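Local coordinates for protein phenylalanyl-tRNA synthetase beta chain (Bacteroides fragilis, PDB 3IG2) that contributes the catalytic-like core domain of the beta subunit to the tetrameric, magnesium-dependent ligase that charges tRNA(Phe) with phenylalanine at the expense of ATP, at residues Asn11-Gln16 against Phe148-Leu153; Ser29-Ala34 against Leu58-Gln63. One frame throughout, in Å; residues are numbered along the deposited sequence.

Interaction 1. Residues Asn11-Gln16 against Phe148-Leu153; sequences NLVAEQ and FKRLGL
Leu12 and Arg150 supply the main meeting of this helix-to-helix-end contact, which is made by van der Waals packing with no hydrogen bond across it. Leu12 CG sits over the centre of one guanidinium face, 3.7 Å from Arg150 CZ, and the two side chains cross at about a right angle. Arg150 starts with CG anti to the backbone N (chi1 -168°), then bends at chi2 and chi3, which curls its planar tip over the leucine. Its charge has a distant counterpart in Glu15, whose OE1 stays 6.4 Å from Arg150 NH2, so any attraction is probably modest.

The amide of Gln16 lies alongside the aliphatic base of Arg150, with Gln16 NE2 3.9 Å from Arg150 CB and its plane 19° from that of the guanidinium; the two chains slide past each other in opposite directions. The purely apolar pair is Val13 and Leu151, Val13 CG2 lying 3.9 Å from Leu151 CD2.

Backbone bonds shape the end of helix 134-150 as a Schellman motif. Leu153 N reaches back to Phe148 O (3.0 Å) and Gly152 N to Lys149 O, with Gly152 at positive phi. Nearby, Lys149 forms a salt bridge with Glu40 of the second subunit.

Helix 6-19 lies against helix 134-150, where Val13 and Gln16 also touch Ile147. Trp209 of the C-terminal helix 209-212 touches both Val13 and Leu151.

Interaction 2. Residues Ser29-Ala34 against Leu58-Gln63; sequences SLTRAA and LNCMRQ
Thr31 meets Asn59 and Cys60 together in a classic beta bulge, on the antiparallel pairing of strands 30-31 and 60-61. Thr31 O accepts Asn59 N at 3.0 Å and, weakly, Cys60 N and the side-chain Asn59 ND2; Thr31 N returns a nearly straight bond to Cys60 O (2.8 Å, 163° at the hydrogen). Beyond it, Leu30 and Met61, modelled as selenomethionine, form the non-hydrogen-bonded pair, and just past the strand ends Arg62 N bonds to Ser29 O.

From CB outward, Arg62 runs past Ser29, the residue just before strand 30-31. Its CB lies 3.9 Å from Thr31 CG2; CG passes Ser29 O, and Arg62 CD passes Ser29 CA at 4.0 Å. Extended from CG to NE, the chain carries its guanidinium past Ser29 OG, which stands above one face toward the rim, 3.4 Å from Arg62 CZ. That oxygen is close to Arg62 NH2, but the angle is poor for a hydrogen bond. The polar end is held instead by Asn91 O at NE and by Glu88 in a salt bridge through NH1, tying the small sheet to strand 85-95.

On the face bearing Leu30 and Met61, Leu30 CG packs 3.6 Å from Leu58 CD2, the two leucines crossing at about a right angle. Strand 48-49 flanks 60-61 on its other side and completes the three-stranded sheet. At the bulge, one water accepts from Ala34 N and donates to Asn59 OD1 at 2.9 Å.

Taken together, the two contacts mark opposite sides of the chain's centre in one catalytic-like domain related to class II synthetase cores. Their centres are 29 Å apart and their nearest atoms about 15 Å, so they do not touch. Along the chain the order is 11-16, 29-34, 58-63, 148-153: interaction 2 is nested inside the loop that interaction 1 closes. Interaction 1 joins two helices, 6-19 and 134-150, whereas interaction 2 pairs two strands of a small three-stranded antiparallel sheet. Strand 85-95 of the seven-stranded mixed sheet links that small sheet to the main body. Local strand pairing and distant helix packing thus organise different parts of the same domain.

Interaction 1. Residues Asn11-Gln16 against Phe148-Leu153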
ATOM      1  N   ASN B  11       6.497  -0.484  21.089  1.00 12.37           N
ATOM      2  CA  ASN B  11       6.784  -1.348  19.955  1.00 12.80           C
ATOM      3  C   ASN B  11       5.624  -1.298  18.955  1.00 12.61           C
ATOM      4  O   ASN B  11       5.852  -1.168  17.743  1.00 12.59           O
ATOM      5  CB  ASN B  11       7.064  -2.787  20.406  1.00 13.00           C
ATOM      6  CG  ASN B  11       7.262  -3.737  19.224  1.00 14.68           C
ATOM      7  OD1 ASN B  11       8.227  -3.602  18.456  1.00 14.71           O
ATOM      8  ND2 ASN B  11       6.341  -4.692  19.067  1.00 15.50           N
ATOM      9  N   LEU B  12       4.392  -1.358  19.467  1.00 12.14           N
ATOM     10  CA  LEU B  12       3.200  -1.351  18.625  1.00 12.23           C
ATOM     11  C   LEU B  12       3.120  -0.037  17.831  1.00 12.84           C
ATOM     12  O   LEU B  12       2.858  -0.041  16.625  1.00 12.10           O
ATOM     13  CB  LEU B  12       1.957  -1.546  19.487  1.00 12.28           C
ATOM     14  CG  LEU B  12       1.161  -2.871  19.534  1.00 14.32           C
ATOM     15  CD1 LEU B  12       1.851  -4.113  18.912  1.00 13.75           C
ATOM     16  CD2 LEU B  12       0.650  -3.161  20.960  1.00 13.90           C
ATOM     17  N   VAL B  13       3.378   1.082  18.509  1.00 12.23           N
ATOM     18  CA  VAL B  13       3.354   2.402  17.850  1.00 12.62           C
ATOM     19  C   VAL B  13       4.463   2.563  16.815  1.00 13.01           C
ATOM     20  O   VAL B  13       4.226   3.122  15.738  1.00 13.43           O
ATOM     21  CB  VAL B  13       3.345   3.557  18.876  1.00 12.31           C
ATOM     22  CG1 VAL B  13       3.584   4.902  18.204  1.00 12.33           C
ATOM     23  CG2 VAL B  13       1.984   3.586  19.607  1.00 11.84           C
ATOM     24  N   ALA B  14       5.646   2.027  17.129  1.00 13.43           N
ATOM     25  CA  ALA B  14       6.777   2.022  16.208  1.00 14.00           C
ATOM     26  C   ALA B  14       6.456   1.231  14.948  1.00 14.63           C
ATOM     27  O   ALA B  14       6.733   1.700  13.833  1.00 14.66           O
ATOM     28  CB  ALA B  14       8.023   1.466  16.878  1.00 13.47           C
ATOM     29  N   GLU B  15       5.882   0.040  15.119  1.00 14.29           N
ATOM     30  CA  GLU B  15       5.501  -0.808  13.988  1.00 14.80           C
ATOM     31  C   GLU B  15       4.466  -0.111  13.111  1.00 15.14           C
ATOM     32  O   GLU B  15       4.541  -0.177  11.875  1.00 14.87           O
ATOM     33  CB  GLU B  15       4.979  -2.165  14.471  1.00 14.64           C
ATOM     34  CG  GLU B  15       6.008  -2.968  15.292  1.00 16.26           C
ATOM     35  CD  GLU B  15       5.521  -4.370  15.677  1.00 18.09           C
ATOM     36  OE1 GLU B  15       4.289  -4.594  15.690  1.00 19.33           O
ATOM     37  OE2 GLU B  15       6.366  -5.259  15.955  1.00 17.92           O
ATOM     38  N   GLN B  16       3.509   0.566  13.751  1.00 15.13           N
ATOM     39  CA  GLN B  16       2.478   1.290  13.024  1.00 15.24           C
ATOM     40  C   GLN B  16       3.059   2.453  12.228  1.00 14.78           C
ATOM     41  O   GLN B  16       2.730   2.631  11.051  1.00 14.66           O
ATOM     42  CB  GLN B  16       1.418   1.811  13.975  1.00 15.77           C
ATOM     43  CG  GLN B  16       0.376   2.669  13.299  1.00 18.27           C
ATOM     44  CD  GLN B  16      -0.651   3.168  14.284  1.00 22.43           C
ATOM     45  OE1 GLN B  16      -0.641   4.338  14.666  1.00 25.46           O
ATOM     46  NE2 GLN B  16      -1.510   2.274  14.740  1.00 21.16           N
ATOM     47  N   PHE B 148      -3.220   7.491  19.281  1.00 14.36           N
ATOM     48  CA  PHE B 148      -4.136   7.453  20.422  1.00 14.90           C
ATOM     49  C   PHE B 148      -5.004   6.186  20.427  1.00 14.55           C
ATOM     50  O   PHE B 148      -5.153   5.550  21.466  1.00 15.27           O
ATOM     51  CB  PHE B 148      -5.016   8.696  20.499  1.00 14.33           C
ATOM     52  CG  PHE B 148      -4.271   9.954  20.841  1.00 15.62           C
ATOM     53  CD1 PHE B 148      -2.992   9.912  21.407  1.00 14.37           C
ATOM     54  CD2 PHE B 148      -4.864  11.184  20.641  1.00 14.00           C
ATOM     55  CE1 PHE B 148      -2.337  11.060  21.750  1.00 15.78           C
ATOM     56  CE2 PHE B 148      -4.197  12.345  20.978  1.00 16.53           C
ATOM     57  CZ  PHE B 148      -2.925  12.279  21.542  1.00 15.89           C
ATOM     58  N   LYS B 149      -5.573   5.832  19.280  1.00 13.97           N
ATOM     59  CA  LYS B 149      -6.391   4.628  19.157  1.00 13.15           C
ATOM     60  C   LYS B 149      -5.607   3.380  19.523  1.00 13.43           C
ATOM     61  O   LYS B 149      -6.135   2.477  20.191  1.00 12.44           O
ATOM     62  CB  LYS B 149      -6.934   4.488  17.736  1.00 13.72           C
ATOM     63  CG  LYS B 149      -8.014   5.479  17.431  1.00 13.00           C
ATOM     64  CD  LYS B 149      -8.516   5.341  16.000  1.00 14.24           C
ATOM     65  CE  LYS B 149      -9.864   6.023  15.851  1.00 14.32           C
ATOM     66  NZ  LYS B 149     -10.354   6.032  14.436  1.00 16.63           N
ATOM     67  N   ARG B 150      -4.345   3.345  19.079  1.00 13.12           N
ATOM     68  CA  ARG B 150      -3.458   2.227  19.331  1.00 13.69           C
ATOM     69  C   ARG B 150      -3.228   2.089  20.832  1.00 13.94           C
ATOM     70  O   ARG B 150      -3.096   0.978  21.344  1.00 14.06           O
ATOM     71  CB  ARG B 150      -2.139   2.418  18.576  1.00 13.83           C
ATOM     72  CG  ARG B 150      -1.220   1.197  18.525  1.00 15.26           C
ATOM     73  CD  ARG B 150      -1.993  -0.073  18.776  1.00 16.13           C
ATOM     74  NE  ARG B 150      -1.716  -1.076  17.773  1.00 18.39           N
ATOM     75  CZ  ARG B 150      -2.132  -2.335  17.845  1.00 17.88           C
ATOM     76  NH1 ARG B 150      -2.863  -2.735  18.879  1.00 18.78           N
ATOM     77  NH2 ARG B 150      -1.819  -3.189  16.882  1.00 18.56           N
ATOM     78  N   LEU B 151      -3.228   3.218  21.541  1.00 13.70           N
ATOM     79  CA  LEU B 151      -3.032   3.189  22.995  1.00 13.43           C
ATOM     80  C   LEU B 151      -4.350   2.948  23.718  1.00 13.34           C
ATOM     81  O   LEU B 151      -4.386   2.921  24.930  1.00 13.32           O
ATOM     82  CB  LEU B 151      -2.353   4.474  23.496  1.00 13.37           C
ATOM     83  CG  LEU B 151      -1.030   4.905  22.803  1.00 15.56           C
ATOM     84  CD1 LEU B 151      -0.507   6.275  23.264  1.00 16.38           C
ATOM     85  CD2 LEU B 151       0.065   3.864  22.993  1.00 14.86           C
ATOM     86  N   GLY B 152      -5.433   2.777  22.974  1.00 13.26           N
ATOM     87  CA  GLY B 152      -6.741   2.559  23.593  1.00 13.53           C
ATOM     88  C   GLY B 152      -7.280   3.797  24.294  1.00 13.67           C
ATOM     89  O   GLY B 152      -8.164   3.684  25.152  1.00 13.90           O
ATOM     90  N   LEU B 153      -6.747   4.968  23.942  1.00 12.98           N
ATOM     91  CA  LEU B 153      -7.200   6.231  24.517  1.00 13.09           C
ATOM     92  C   LEU B 153      -8.554   6.584  23.959  1.00 12.79           C
ATOM     93  O   LEU B 153      -8.824   6.395  22.770  1.00 13.04           O
ATOM     94  CB  LEU B 153      -6.230   7.372  24.234  1.00 13.14           C
ATOM     95  CG  LEU B 153      -5.403   8.023  25.340  1.00 14.66           C
ATOM     96  CD1 LEU B 153      -4.889   9.344  24.781  1.00 14.40           C
ATOM     97  CD2 LEU B 153      -6.217   8.287  26.623  1.00 15.56           C
TER

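Interaction 2. Residues Ser29-Ala34 against Leu58-Gln63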
ATOM      1  N   SER B  29      21.063  13.350  23.617  1.00 12.08           N
ATOM      2  CA  SER B  29      20.398  14.132  24.640  1.00 12.67           C
ATOM      3  C   SER B  29      21.208  15.357  25.050  1.00 12.80           C
ATOM      4  O   SER B  29      20.629  16.328  25.548  1.00 13.56           O
ATOM      5  CB  SER B  29      20.097  13.247  25.831  1.00 12.01           C
ATOM      6  OG  SER B  29      19.172  12.257  25.397  1.00 13.95           O
ATOM      7  N   LEU B  30      22.525  15.321  24.853  1.00 11.58           N
ATOM      8  CA  LEU B  30      23.378  16.490  25.121  1.00 12.16           C
ATOM      9  C   LEU B  30      23.180  17.458  23.950  1.00 12.19           C
ATOM     10  O   LEU B  30      23.283  17.054  22.786  1.00 12.38           O
ATOM     11  CB  LEU B  30      24.844  16.075  25.242  1.00 11.44           C
ATOM     12  CG  LEU B  30      25.949  17.130  25.448  1.00 14.68           C
ATOM     13  CD1 LEU B  30      25.701  18.017  26.679  1.00 16.12           C
ATOM     14  CD2 LEU B  30      27.344  16.495  25.541  1.00 12.42           C
ATOM     15  N   THR B  31      22.888  18.717  24.262  1.00 11.75           N
ATOM     16  CA  THR B  31      22.505  19.678  23.228  1.00 11.99           C
ATOM     17  C   THR B  31      23.018  21.106  23.517  1.00 11.91           C
ATOM     18  O   THR B  31      23.823  21.315  24.446  1.00 12.16           O
ATOM     19  CB  THR B  31      20.972  19.654  23.037  1.00 11.26           C
ATOM     20  OG1 THR B  31      20.617  20.323  21.825  1.00 12.89           O
ATOM     21  CG2 THR B  31      20.277  20.324  24.207  1.00 10.58           C
ATOM     22  N   ARG B  32      22.520  22.061  22.733  1.00 11.37           N
ATOM     23  CA  ARG B  32      22.971  23.470  22.707  1.00 11.66           C
ATOM     24  C   ARG B  32      21.982  24.396  23.431  1.00 11.45           C
ATOM     25  O   ARG B  32      20.841  24.591  22.984  1.00 11.16           O
ATOM     26  CB  ARG B  32      23.130  23.894  21.240  1.00 11.31           C
ATOM     27  CG  ARG B  32      23.408  25.358  20.965  1.00 13.66           C
ATOM     28  CD  ARG B  32      23.923  25.488  19.535  1.00 16.06           C
ATOM     29  NE  ARG B  32      23.950  26.858  19.005  1.00 16.20           N
ATOM     30  CZ  ARG B  32      24.882  27.781  19.280  1.00 19.02           C
ATOM     31  NH1 ARG B  32      25.889  27.521  20.115  1.00 19.80           N
ATOM     32  NH2 ARG B  32      24.801  28.988  18.733  1.00 16.31           N
ATOM     33  N   ALA B  33      22.425  24.957  24.560  1.00 10.88           N
ATOM     34  CA  ALA B  33      21.610  25.857  25.375  1.00 11.12           C
ATOM     35  C   ALA B  33      21.054  27.060  24.558  1.00 11.45           C
ATOM     36  O   ALA B  33      19.939  27.528  24.803  1.00 11.75           O
ATOM     37  CB  ALA B  33      22.435  26.359  26.603  1.00 10.01           C
ATOM     38  N   ALA B  34      21.822  27.519  23.570  1.00 11.24           N
ATOM     39  CA  ALA B  34      21.460  28.707  22.792  1.00 11.15           C
ATOM     40  C   ALA B  34      20.225  28.470  21.925  1.00 10.93           C
ATOM     41  O   ALA B  34      19.564  29.419  21.534  1.00 10.40           O
ATOM     42  CB  ALA B  34      22.645  29.194  21.952  1.00 10.70           C
ATOM     43  N   LEU B  58      27.310  21.868  23.343  1.00 12.07           N
ATOM     44  CA  LEU B  58      27.127  20.669  24.131  1.00 12.28           C
ATOM     45  C   LEU B  58      27.262  21.017  25.621  1.00 12.10           C
ATOM     46  O   LEU B  58      28.237  20.665  26.271  1.00 12.29           O
ATOM     47  CB  LEU B  58      28.163  19.612  23.701  1.00 12.23           C
ATOM     48  CG  LEU B  58      28.048  18.992  22.299  1.00 13.26           C
ATOM     49  CD1 LEU B  58      29.236  18.076  22.031  1.00 15.71           C
ATOM     50  CD2 LEU B  58      26.761  18.226  22.137  1.00 12.73           C
ATOM     51  N   ASN B  59      26.268  21.711  26.155  1.00 11.74           N
ATOM     52  CA  ASN B  59      26.392  22.283  27.476  1.00 12.14           C
ATOM     53  C   ASN B  59      25.173  22.051  28.348  1.00 12.30           C
ATOM     54  O   ASN B  59      25.110  22.553  29.463  1.00 12.64           O
ATOM     55  CB  ASN B  59      26.787  23.791  27.414  1.00 12.15           C
ATOM     56  CG  ASN B  59      25.819  24.647  26.572  1.00 13.84           C
ATOM     57  OD1 ASN B  59      25.993  25.867  26.474  1.00 17.11           O
ATOM     58  ND2 ASN B  59      24.822  24.024  25.964  1.00 11.05           N
ATOM     59  N   CYS B  60      24.187  21.311  27.834  1.00 12.94           N
ATOM     60  CA  CYS B  60      22.955  21.085  28.575  1.00 13.17           C
ATOM     61  C   CYS B  60      22.246  19.845  28.071  1.00 13.44           C
ATOM     62  O   CYS B  60      22.495  19.393  26.952  1.00 13.60           O
ATOM     63  CB  CYS B  60      22.025  22.317  28.497  1.00 13.86           C
ATOM     64  SG  CYS B  60      21.278  22.636  26.863  1.00 14.63           S
HETATM   65  N   MSE B  61      21.350  19.305  28.900  1.00 12.67           N
HETATM   66  CA  MSE B  61      20.494  18.193  28.507  1.00 12.18           C
HETATM   67  C   MSE B  61      19.246  18.745  27.864  1.00 12.71           C
HETATM   68  O   MSE B  61      18.705  19.749  28.337  1.00 11.93           O
HETATM   69  CB  MSE B  61      20.119  17.354  29.734  1.00 12.46           C
HETATM   70  CG  MSE B  61      21.361  16.806  30.493  1.00 13.24           C
HETATM   71 SE   MSE B  61      22.594  15.839  29.339  1.00 15.37          SE
HETATM   72  CE  MSE B  61      21.565  14.195  29.024  1.00 12.01           C
ATOM     73  N   ARG B  62      18.750  18.074  26.820  1.00 12.06           N
ATOM     74  CA  ARG B  62      17.626  18.624  26.048  1.00 12.24           C
ATOM     75  C   ARG B  62      16.350  18.766  26.883  1.00 12.46           C
ATOM     76  O   ARG B  62      16.036  17.933  27.744  1.00 11.20           O
ATOM     77  CB  ARG B  62      17.346  17.776  24.805  1.00 11.84           C
ATOM     78  CG  ARG B  62      16.990  16.325  25.128  1.00 13.72           C
ATOM     79  CD  ARG B  62      16.712  15.505  23.831  1.00 13.69           C
ATOM     80  NE  ARG B  62      16.440  14.118  24.191  1.00 12.83           N
ATOM     81  CZ  ARG B  62      16.594  13.066  23.391  1.00 13.53           C
ATOM     82  NH1 ARG B  62      17.038  13.219  22.149  1.00 12.15           N
ATOM     83  NH2 ARG B  62      16.308  11.856  23.855  1.00 11.89           N
ATOM     84  N   GLN B  63      15.624  19.843  26.610  1.00 13.15           N
ATOM     85  CA  GLN B  63      14.326  20.079  27.224  1.00 13.45           C
ATOM     86  C   GLN B  63      13.213  19.608  26.303  1.00 13.54           C
ATOM     87  O   GLN B  63      12.122  19.306  26.760  1.00 12.33           O
ATOM     88  CB  GLN B  63      14.148  21.572  27.484  1.00 13.69           C
ATOM     89  CG  GLN B  63      13.473  21.872  28.780  1.00 14.20           C
ATOM     90  CD  GLN B  63      13.302  23.375  29.046  1.00 14.85           C
ATOM     91  OE1 GLN B  63      14.208  24.206  28.802  1.00 13.06           O
ATOM     92  NE2 GLN B  63      12.148  23.719  29.584  1.00 13.35           N
TER
HETATM   93  O   HOH W   1      24.959  27.158  24.115  1.00 15.19           O